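Local coordinates for protein ribonucleoside-diphosphate reductase subunit beta (Streptococcus sanguinis, PDB 4N83) that probably provides precursors for DNA synthesis as the metal-carrying small subunit of a class Ib ribonucleotide reductase, which turns ribonucleotides into deoxyribonucleotides, at residues Leu64-Gly73 with Leu130-Tyr141; Lys218-Tyr226 with Leu261-Phe270. All coordinates share one frame; numbering follows the deposited sequence.

Interaction 1. Residues Leu64-Gly73 with Leu130-Tyr141. With MN (manganese (II) ion), chain J.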
loop_
_atom_site.group_PDB
_atom_site.type_symbol
_atom_site.label_atom_id
_atom_site.label_comp_id
_atom_site.label_asym_id
_atom_site.label_seq_id
_atom_site.Cartn_x
_atom_site.Cartn_y
_atom_site.Cartn_z
ATOM N N LEU A 64 -11.104 11.669 -9.019
ATOM C CA LEU A 64 -10.217 12.752 -8.599
ATOM C C LEU A 64 -9.867 12.642 -7.114
ATOM O O LEU A 64 -8.731 12.907 -6.717
ATOM C CB LEU A 64 -10.876 14.109 -8.874
ATOM C CG LEU A 64 -10.004 15.358 -8.724
ATOM C CD1 LEU A 64 -9.007 15.464 -9.869
ATOM C CD2 LEU A 64 -10.873 16.604 -8.658
ATOM N N LEU A 65 -10.846 12.243 -6.305
ATOM C CA LEU A 65 -10.684 12.180 -4.853
ATOM C C LEU A 65 -10.075 10.864 -4.356
ATOM O O LEU A 65 -9.477 10.833 -3.280
ATOM C CB LEU A 65 -12.025 12.428 -4.167
ATOM C CG LEU A 65 -12.700 13.761 -4.506
ATOM C CD1 LEU A 65 -14.136 13.775 -4.002
ATOM C CD2 LEU A 65 -11.915 14.934 -3.936
ATOM N N ASP A 66 -10.235 9.784 -5.120
ATOM C CA ASP A 66 -9.520 8.531 -4.831
ATOM C C ASP A 66 -8.057 8.623 -5.277
ATOM O O ASP A 66 -7.198 7.919 -4.742
ATOM C CB ASP A 66 -10.208 7.321 -5.484
ATOM C CG ASP A 66 -11.225 6.655 -4.564
ATOM O OD1 ASP A 66 -10.859 6.282 -3.429
ATOM O OD2 ASP A 66 -12.389 6.486 -4.983
ATOM N N THR A 67 -7.784 9.482 -6.261
ATOM C CA THR A 67 -6.412 9.806 -6.660
ATOM C C THR A 67 -5.760 10.690 -5.599
ATOM O O THR A 67 -4.593 10.504 -5.255
ATOM C CB THR A 67 -6.370 10.550 -8.011
ATOM O OG1 THR A 67 -7.142 9.831 -8.981
ATOM C CG2 THR A 67 -4.934 10.690 -8.512
ATOM N N LEU A 68 -6.526 11.658 -5.098
ATOM C CA LEU A 68 -6.077 12.546 -4.025
ATOM C C LEU A 68 -5.650 11.766 -2.783
ATOM O O LEU A 68 -4.644 12.096 -2.153
ATOM C CB LEU A 68 -7.197 13.527 -3.657
ATOM C CG LEU A 68 -6.962 14.473 -2.477
ATOM C CD1 LEU A 68 -5.814 15.426 -2.769
ATOM C CD2 LEU A 68 -8.233 15.243 -2.159
ATOM N N GLN A 69 -6.422 10.737 -2.440
ATOM C CA GLN A 69 -6.164 9.935 -1.245
ATOM C C GLN A 69 -4.948 9.018 -1.396
ATOM O O GLN A 69 -4.120 8.930 -0.487
ATOM C CB GLN A 69 -7.400 9.104 -0.876
ATOM C CG GLN A 69 -8.555 9.915 -0.307
ATOM C CD GLN A 69 -8.313 10.370 1.121
ATOM O OE1 GLN A 69 -8.817 9.771 2.071
ATOM N NE2 GLN A 69 -7.535 11.433 1.280
ATOM N N SER A 70 -4.843 8.344 -2.539
ATOM C CA SER A 70 -3.767 7.374 -2.766
ATOM C C SER A 70 -2.373 8.009 -2.797
ATOM O O SER A 70 -1.416 7.442 -2.271
ATOM C CB SER A 70 -4.005 6.595 -4.066
ATOM O OG SER A 70 -3.941 7.437 -5.206
ATOM N N GLU A 71 -2.270 9.187 -3.405
ATOM C CA GLU A 71 -0.975 9.829 -3.627
ATOM C C GLU A 71 -0.497 10.630 -2.410
ATOM O O GLU A 71 0.606 10.395 -1.910
ATOM C CB GLU A 71 -1.037 10.716 -4.878
ATOM C CG GLU A 71 -1.350 9.940 -6.156
ATOM C CD GLU A 71 -1.484 10.822 -7.387
ATOM O OE1 GLU A 71 -1.366 12.060 -7.266
ATOM O OE2 GLU A 71 -1.714 10.271 -8.487
ATOM N N SER A 72 -1.329 11.560 -1.937
ATOM C CA SER A 72 -0.950 12.474 -0.846
ATOM C C SER A 72 -1.762 12.315 0.443
ATOM O O SER A 72 -1.272 12.645 1.523
ATOM C CB SER A 72 -1.055 13.929 -1.320
ATOM O OG SER A 72 -2.407 14.333 -1.458
ATOM N N GLY A 73 -2.995 11.825 0.331
ATOM C CA GLY A 73 -3.912 11.752 1.472
ATOM C C GLY A 73 -3.448 10.845 2.599
ATOM O O GLY A 73 -3.340 11.280 3.748
ATOM N N LEU A 130 -15.055 20.622 -7.915
ATOM C CA LEU A 130 -14.151 19.528 -7.535
ATOM C C LEU A 130 -12.729 20.009 -7.250
ATOM O O LEU A 130 -12.103 19.568 -6.285
ATOM C CB LEU A 130 -14.111 18.453 -8.628
ATOM C CG LEU A 130 -15.423 17.742 -8.977
ATOM C CD1 LEU A 130 -15.265 16.942 -10.262
ATOM C CD2 LEU A 130 -15.879 16.846 -7.835
ATOM N N GLN A 131 -12.223 20.903 -8.099
ATOM C CA GLN A 131 -10.877 21.461 -7.933
ATOM C C GLN A 131 -10.757 22.285 -6.654
ATOM O O GLN A 131 -9.737 22.223 -5.968
ATOM C CB GLN A 131 -10.492 22.327 -9.139
ATOM C CG GLN A 131 -10.278 21.545 -10.427
ATOM C CD GLN A 131 -9.049 20.653 -10.379
ATOM O OE1 GLN A 131 -8.029 21.015 -9.792
ATOM N NE2 GLN A 131 -9.139 19.482 -11.000
ATOM N N LYS A 132 -11.799 23.052 -6.341
ATOM C CA LYS A 132 -11.837 23.836 -5.105
ATOM C C LYS A 132 -12.058 22.906 -3.910
ATOM O O LYS A 132 -11.467 23.100 -2.847
ATOM C CB LYS A 132 -12.935 24.906 -5.178
ATOM C CG LYS A 132 -12.650 26.171 -4.376
ATOM C CD LYS A 132 -13.072 26.046 -2.921
ATOM C CE LYS A 132 -12.797 27.327 -2.149
ATOM N NZ LYS A 132 -11.343 27.561 -1.928
ATOM N N LYS A 133 -12.901 21.891 -4.100
ATOM C CA LYS A 133 -13.168 20.884 -3.069
ATOM C C LYS A 133 -11.900 20.119 -2.692
ATOM O O LYS A 133 -11.630 19.903 -1.510
ATOM C CB LYS A 133 -14.250 19.911 -3.553
ATOM C CG LYS A 133 -14.681 18.872 -2.528
ATOM C CD LYS A 133 -16.019 18.240 -2.893
ATOM C CE LYS A 133 -15.947 17.464 -4.200
ATOM N NZ LYS A 133 -17.192 16.691 -4.467
ATOM N N ALA A 134 -11.126 19.720 -3.699
ATOM C CA ALA A 134 -9.851 19.034 -3.478
ATOM C C ALA A 134 -8.786 19.969 -2.894
ATOM O O ALA A 134 -7.915 19.526 -2.143
ATOM C CB ALA A 134 -9.354 18.413 -4.775
ATOM N N GLU A 135 -8.859 21.254 -3.245
ATOM C CA GLU A 135 -7.907 22.257 -2.754
ATOM C C GLU A 135 -8.041 22.476 -1.248
ATOM O O GLU A 135 -7.037 22.628 -0.551
ATOM C CB GLU A 135 -8.102 23.591 -3.485
ATOM C CG GLU A 135 -6.984 24.602 -3.259
ATOM C CD GLU A 135 -7.355 26.009 -3.698
ATOM O OE1 GLU A 135 -8.299 26.165 -4.501
ATOM O OE2 GLU A 135 -6.694 26.964 -3.237
ATOM N N ILE A 136 -9.277 22.499 -0.754
ATOM C CA ILE A 136 -9.538 22.654 0.679
ATOM C C ILE A 136 -8.993 21.457 1.460
ATOM O O ILE A 136 -8.431 21.621 2.543
ATOM C CB ILE A 136 -11.048 22.822 0.971
ATOM C CG1 ILE A 136 -11.561 24.144 0.390
ATOM C CG2 ILE A 136 -11.320 22.782 2.473
ATOM C CD1 ILE A 136 -13.069 24.222 0.271
ATOM N N ILE A 137 -9.152 20.261 0.899
ATOM C CA ILE A 137 -8.751 19.026 1.573
ATOM C C ILE A 137 -7.233 18.815 1.541
ATOM O O ILE A 137 -6.639 18.478 2.564
ATOM C CB ILE A 137 -9.470 17.795 0.969
ATOM C CG1 ILE A 137 -10.992 17.909 1.148
ATOM C CG2 ILE A 137 -8.965 16.502 1.595
ATOM C CD1 ILE A 137 -11.479 17.833 2.584
ATOM N N ASN A 138 -6.612 19.008 0.379
ATOM C CA ASN A 138 -5.165 18.795 0.242
ATOM C C ASN A 138 -4.344 19.829 1.013
ATOM O O ASN A 138 -3.267 19.515 1.524
ATOM C CB ASN A 138 -4.744 18.798 -1.232
ATOM C CG ASN A 138 -3.333 18.263 -1.443
ATOM O OD1 ASN A 138 -2.811 17.501 -0.629
ATOM N ND2 ASN A 138 -2.713 18.658 -2.549
ATOM N N GLU A 139 -4.855 21.057 1.087
ATOM C CA GLU A 139 -4.232 22.115 1.888
ATOM C C GLU A 139 -4.162 21.708 3.361
ATOM O O GLU A 139 -3.194 22.029 4.053
ATOM C CB GLU A 139 -5.004 23.434 1.726
ATOM C CG GLU A 139 -4.438 24.618 2.506
ATOM C CD GLU A 139 -4.950 24.708 3.936
ATOM O OE1 GLU A 139 -6.144 24.419 4.177
ATOM O OE2 GLU A 139 -4.154 25.079 4.826
ATOM N N ILE A 140 -5.189 20.997 3.828
ATOM C CA ILE A 140 -5.208 20.465 5.190
ATOM C C ILE A 140 -4.158 19.362 5.347
ATOM O O ILE A 140 -3.458 19.317 6.359
ATOM C CB ILE A 140 -6.608 19.935 5.578
ATOM C CG1 ILE A 140 -7.623 21.083 5.609
ATOM C CG2 ILE A 140 -6.571 19.249 6.939
ATOM C CD1 ILE A 140 -9.060 20.633 5.457
ATOM N N TYR A 141 -4.044 18.484 4.351
ATOM C CA TYR A 141 -3.043 17.411 4.387
ATOM C C TYR A 141 -1.618 17.965 4.380
ATOM O O TYR A 141 -0.749 17.457 5.089
ATOM C CB TYR A 141 -3.218 16.429 3.217
ATOM C CG TYR A 141 -4.480 15.581 3.252
ATOM C CD1 TYR A 141 -4.967 15.046 4.448
ATOM C CD2 TYR A 141 -5.169 15.285 2.079
ATOM C CE1 TYR A 141 -6.113 14.268 4.470
ATOM C CE2 TYR A 141 -6.313 14.503 2.094
ATOM C CZ TYR A 141 -6.783 14.001 3.291
ATOM O OH TYR A 141 -7.921 13.226 3.304
HETATM MN MN MN J . -11.361 5.726 -1.443
#

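Interaction 2. Residues Lys218-Tyr226 with Leu261-Phe270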
loop_
_atom_site.group_PDB
_atom_site.type_symbol
_atom_site.label_atom_id
_atom_site.label_comp_id
_atom_site.label_asym_id
_atom_site.label_seq_id
_atom_site.Cartn_x
_atom_site.Cartn_y
_atom_site.Cartn_z
ATOM N N LYS A 218 -13.357 21.364 17.623
ATOM C CA LYS A 218 -14.775 21.186 17.296
ATOM C C LYS A 218 -15.326 22.394 16.539
ATOM O O LYS A 218 -16.172 22.243 15.659
ATOM C CB LYS A 218 -15.601 20.937 18.564
ATOM C CG LYS A 218 -15.400 19.555 19.171
ATOM C CD LYS A 218 -16.033 19.435 20.550
ATOM C CE LYS A 218 -17.552 19.450 20.485
ATOM N NZ LYS A 218 -18.165 19.197 21.818
ATOM N N GLU A 219 -14.838 23.586 16.880
ATOM C CA GLU A 219 -15.197 24.805 16.155
ATOM C C GLU A 219 -14.646 24.765 14.727
ATOM O O GLU A 219 -15.351 25.105 13.777
ATOM C CB GLU A 219 -14.678 26.047 16.889
ATOM C CG GLU A 219 -15.249 27.362 16.376
ATOM C CD GLU A 219 -14.709 28.574 17.113
ATOM O OE1 GLU A 219 -13.838 28.412 17.994
ATOM O OE2 GLU A 219 -15.159 29.698 16.809
ATOM N N TRP A 220 -13.390 24.343 14.586
ATOM C CA TRP A 220 -12.761 24.187 13.271
ATOM C C TRP A 220 -13.379 23.025 12.483
ATOM O O TRP A 220 -13.353 23.019 11.251
ATOM C CB TRP A 220 -11.249 23.974 13.426
ATOM C CG TRP A 220 -10.482 24.065 12.135
ATOM C CD1 TRP A 220 -9.956 25.191 11.570
ATOM C CD2 TRP A 220 -10.155 22.984 11.253
ATOM N NE1 TRP A 220 -9.324 24.879 10.390
ATOM C CE2 TRP A 220 -9.431 23.532 10.172
ATOM C CE3 TRP A 220 -10.405 21.606 11.271
ATOM C CZ2 TRP A 220 -8.954 22.748 9.119
ATOM C CZ3 TRP A 220 -9.930 20.828 10.224
ATOM C CH2 TRP A 220 -9.213 21.403 9.161
ATOM N N MET A 221 -13.933 22.053 13.203
ATOM C CA MET A 221 -14.553 20.877 12.596
ATOM C C MET A 221 -15.860 21.221 11.880
ATOM O O MET A 221 -16.010 20.941 10.688
ATOM C CB MET A 221 -14.803 19.814 13.671
ATOM C CG MET A 221 -15.377 18.505 13.159
ATOM S SD MET A 221 -15.200 17.170 14.358
ATOM C CE MET A 221 -16.281 15.942 13.632
ATOM N N TYR A 222 -16.797 21.823 12.607
ATOM C CA TYR A 222 -18.101 22.181 12.039
ATOM C C TYR A 222 -18.002 23.316 11.016
ATOM O O TYR A 222 -18.791 23.364 10.073
ATOM C CB TYR A 222 -19.106 22.532 13.143
ATOM C CG TYR A 222 -19.559 21.329 13.948
ATOM C CD1 TYR A 222 -20.418 20.381 13.395
ATOM C CD2 TYR A 222 -19.132 21.138 15.260
ATOM C CE1 TYR A 222 -20.835 19.278 14.126
ATOM C CE2 TYR A 222 -19.543 20.041 15.998
ATOM C CZ TYR A 222 -20.394 19.115 15.428
ATOM O OH TYR A 222 -20.803 18.024 16.160
ATOM N N ASP A 223 -17.037 24.217 11.199
ATOM C CA ASP A 223 -16.738 25.248 10.195
ATOM C C ASP A 223 -16.350 24.611 8.860
ATOM O O ASP A 223 -16.777 25.070 7.800
ATOM C CB ASP A 223 -15.611 26.176 10.669
ATOM C CG ASP A 223 -16.092 27.244 11.638
ATOM O OD1 ASP A 223 -15.411 28.286 11.750
ATOM O OD2 ASP A 223 -17.142 27.049 12.288
ATOM N N LEU A 224 -15.538 23.559 8.924
ATOM C CA LEU A 224 -15.148 22.800 7.737
ATOM C C LEU A 224 -16.315 21.960 7.211
ATOM O O LEU A 224 -16.422 21.726 6.006
ATOM C CB LEU A 224 -13.952 21.894 8.049
ATOM C CG LEU A 224 -13.223 21.273 6.854
ATOM C CD1 LEU A 224 -12.415 22.320 6.103
ATOM C CD2 LEU A 224 -12.321 20.135 7.308
ATOM N N LEU A 225 -17.181 21.508 8.117
ATOM C CA LEU A 225 -18.344 20.700 7.747
ATOM C C LEU A 225 -19.329 21.505 6.898
ATOM O O LEU A 225 -19.718 21.068 5.814
ATOM C CB LEU A 225 -19.041 20.152 9.003
ATOM C CG LEU A 225 -19.909 18.894 8.839
ATOM C CD1 LEU A 225 -20.163 18.238 10.190
ATOM C CD2 LEU A 225 -21.231 19.188 8.139
ATOM N N TYR A 226 -19.719 22.679 7.390
ATOM C CA TYR A 226 -20.688 23.533 6.689
ATOM C C TYR A 226 -20.162 24.072 5.353
ATOM O O TYR A 226 -20.930 24.216 4.401
ATOM C CB TYR A 226 -21.142 24.696 7.583
ATOM C CG TYR A 226 -22.231 24.330 8.572
ATOM C CD1 TYR A 226 -23.553 24.180 8.157
ATOM C CD2 TYR A 226 -21.945 24.140 9.923
ATOM C CE1 TYR A 226 -24.555 23.849 9.055
ATOM C CE2 TYR A 226 -22.940 23.809 10.828
ATOM C CZ TYR A 226 -24.242 23.663 10.390
ATOM O OH TYR A 226 -25.234 23.334 11.284
ATOM N N LEU A 261 -19.439 12.073 11.501
ATOM C CA LEU A 261 -19.413 12.579 12.874
ATOM C C LEU A 261 -19.306 11.435 13.881
ATOM O O LEU A 261 -18.528 11.510 14.833
ATOM C CB LEU A 261 -20.673 13.406 13.169
ATOM C CG LEU A 261 -20.714 14.822 12.584
ATOM C CD1 LEU A 261 -22.147 15.292 12.369
ATOM C CD2 LEU A 261 -19.958 15.790 13.482
ATOM N N MET A 262 -20.086 10.379 13.658
ATOM C CA MET A 262 -20.139 9.244 14.579
ATOM C C MET A 262 -18.821 8.470 14.631
ATOM O O MET A 262 -18.443 7.962 15.687
ATOM C CB MET A 262 -21.285 8.303 14.199
ATOM C CG MET A 262 -21.566 7.222 15.233
ATOM S SD MET A 262 -23.288 6.689 15.247
ATOM C CE MET A 262 -24.088 8.123 15.970
ATOM N N ASN A 263 -18.129 8.382 13.497
ATOM C CA ASN A 263 -16.807 7.754 13.452
ATOM C C ASN A 263 -15.768 8.567 14.221
ATOM O O ASN A 263 -14.927 8.000 14.917
ATOM C CB ASN A 263 -16.339 7.558 12.006
ATOM C CG ASN A 263 -17.154 6.520 11.254
ATOM O OD1 ASN A 263 -17.353 6.637 10.046
ATOM N ND2 ASN A 263 -17.623 5.497 11.959
ATOM N N LEU A 264 -15.838 9.892 14.101
ATOM C CA LEU A 264 -14.908 10.789 14.796
ATOM C C LEU A 264 -15.257 10.987 16.278
ATOM O O LEU A 264 -14.548 11.699 16.991
ATOM C CB LEU A 264 -14.842 12.144 14.082
ATOM C CG LEU A 264 -14.155 12.126 12.710
ATOM C CD1 LEU A 264 -14.561 13.327 11.868
ATOM C CD2 LEU A 264 -12.641 12.071 12.860
ATOM N N GLY A 265 -16.342 10.365 16.736
ATOM C CA GLY A 265 -16.729 10.406 18.145
ATOM C C GLY A 265 -17.585 11.605 18.506
ATOM O O GLY A 265 -17.625 12.016 19.667
ATOM N N GLN A 266 -18.272 12.164 17.511
ATOM C CA GLN A 266 -19.155 13.308 17.714
ATOM C C GLN A 266 -20.608 12.914 17.475
ATOM O O GLN A 266 -20.896 11.846 16.932
ATOM C CB GLN A 266 -18.759 14.460 16.786
ATOM C CG GLN A 266 -17.441 15.131 17.151
ATOM C CD GLN A 266 -17.443 15.757 18.538
ATOM O OE1 GLN A 266 -16.423 15.763 19.226
ATOM N NE2 GLN A 266 -18.590 16.283 18.955
ATOM N N ASP A 267 -21.515 13.797 17.879
ATOM C CA ASP A 267 -22.948 13.520 17.836
ATOM C C ASP A 267 -23.521 13.807 16.447
ATOM O O ASP A 267 -22.998 14.659 15.727
ATOM C CB ASP A 267 -23.668 14.360 18.894
ATOM C CG ASP A 267 -23.135 14.112 20.296
ATOM O OD1 ASP A 267 -23.095 12.939 20.719
ATOM O OD2 ASP A 267 -22.755 15.089 20.974
ATOM N N PRO A 268 -24.599 13.093 16.063
ATOM C CA PRO A 268 -25.219 13.288 14.749
ATOM C C PRO A 268 -25.933 14.636 14.638
ATOM O O PRO A 268 -26.815 14.936 15.445
ATOM C CB PRO A 268 -26.220 12.131 14.658
ATOM C CG PRO A 268 -26.553 11.806 16.071
ATOM C CD PRO A 268 -25.294 12.056 16.850
ATOM N N LEU A 269 -25.554 15.428 13.638
ATOM C CA LEU A 269 -26.016 16.812 13.520
ATOM C C LEU A 269 -27.432 16.909 12.947
ATOM O O LEU A 269 -28.316 17.503 13.566
ATOM C CB LEU A 269 -25.040 17.619 12.654
ATOM C CG LEU A 269 -25.117 19.145 12.747
ATOM C CD1 LEU A 269 -24.660 19.633 14.114
ATOM C CD2 LEU A 269 -24.283 19.784 11.647
ATOM N N PHE A 270 -27.642 16.319 11.773
ATOM C CA PHE A 270 -28.908 16.456 11.046
ATOM C C PHE A 270 -29.970 15.464 11.528
ATOM O O PHE A 270 -29.635 14.422 12.093
ATOM C CB PHE A 270 -28.672 16.275 9.544
ATOM C CG PHE A 270 -27.743 17.296 8.952
ATOM C CD1 PHE A 270 -26.379 17.050 8.873
ATOM C CD2 PHE A 270 -28.232 18.507 8.479
ATOM C CE1 PHE A 270 -25.519 17.992 8.330
ATOM C CE2 PHE A 270 -27.378 19.452 7.936
ATOM C CZ PHE A 270 -26.020 19.194 7.860
#

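Interaction 1. Residues Leu64-Gly73 with Leu130-Tyr141
Tyr141 lays its ring beneath the backbone of Gly73, and this pair closes the C-terminal end of the contact. Gly73 CA stands 3.9 Å from the centroid of the Tyr141 ring, 20° off its normal, a CH-pi contact over one face; the carbonyl oxygen of Ile137 lies over the opposite face. The phenol thus sits between the two backbones, and its hydroxyl end reaches the amide of Gln69, the amide plane tilted modestly from that of the ring. One helical turn back, Leu68 fits its branches against two different residues. Its CG is anti to the backbone N (chi1 175°), which carries the fork across the gap: CD1 meets Asn138 CB at 3.9 Å, while CD2 meets Ile137 CG2 at 4.0 Å and also faces the methyl of Ala134.

Helices 49-78 and 128-143 run almost parallel here, their segment axes 15° apart, within the ferritin-like helical bundle of the ribonucleotide reductase small subunit. A wider pi-type turn at 69-73 interrupts the regular spacing of the first helix, with Gly73 N bonding to Leu68 O. Asp66, on a flank turned away from 130-141, binds a manganese ion through OD1 at 2.1 Å; Glu97, Glu157 and Glu191 share that ion, and Asp66 OD2 is hydrogen-bonded to Tyr104.

Toward the N-terminal end the packing is aliphatic. Leu64 brings CD2 to Leu130 CB at 3.7 Å and lies across the end of Gln131, whose amide is hydrogen-bonded to Tyr4 and Tyr5 of the second subunit. Leu65 CD1 comes against Lys133 CE at 4.1 Å, the two chains at about a right angle. The ammonium group of Lys133 lies beyond this apolar stem, where the lysine makes a cation-pi contact with Tyr235.

Interaction 2. Residues Lys218-Tyr226 with Leu261-Phe270
Met221 pushes its terminal methyl into a notch formed by Leu261, Leu264 and Gln266. Its side chain is stretched out, with CG anti to the backbone N (chi1 -177°) and no bend further on, and the whole length is spent in crossing to the other segment. Met221 CE ends 3.6 Å from Leu264 CD1 and also touches Leu261 CD2 and Gln266 CG; Met221 and Leu264 pass each other in opposite directions.

Tyr222, one residue on, reaches Leu261 and Leu269. Its ring atom CE1 and its hydroxyl oxygen both meet Leu261 CD2, Tyr222 OH at 3.6 Å. Tyr222 CE1 also lies 3.8 Å from Leu269 CD1, the two side chains sliding past each other in opposite directions. Leu261 CD2 therefore meets both Met221 and Tyr222, and Leu225 CD1 approaches this same methyl at 4.1 Å. Leu269 spreads its fork between two tyrosines, since its CD2 turns to Tyr226 and comes 3.7 Å from Tyr226 OH.

Gln266 works by its stem as much as by its amide. With CG anti to the carbonyl carbon (chi1 -70°), that atom sits beside Met221 CE and SD. A bend at chi2 then turns the amide toward Lys218, whose aliphatic stem it crosses obliquely, Gln266 NE2 3.7 Å from Lys218 CE. The amide stands nearly upright to the Tyr222 ring, their planes 83° apart. No hydrogen bond joins the two segments, so van der Waals contact carries the join.

Gln266 gets its position from the way helix 246-263 stops. Gly265 takes a positive phi, and Gln266 N bonds back to Leu261 O at 2.8 Å, with a weaker bond from Gly265 N to Met262 O. This is a Schellman motif, and the chain that leaves it runs alongside helix 211-240 of the ferritin-like helical bundle.

How the interactions relate
Interaction 1 is the more deeply buried, its centre about 11 Å from that of the chain, against about 16 Å for interaction 2, which is partly exposed. The first joins two helices beside the metal site and adjoins the second subunit; the second joins a helix to a helix end and its following loop, and no other chain of the assembly touches it. Both rest chiefly on apolar side chains, but interaction 1 adds a glycine over a tyrosine face and carries a metal ligand on a buried flank of one helix, whereas interaction 2 uses methionine, glutamine and tyrosine. They meet directly: Ile140 packs on Trp220 and Leu224, and Ile136 on Leu224.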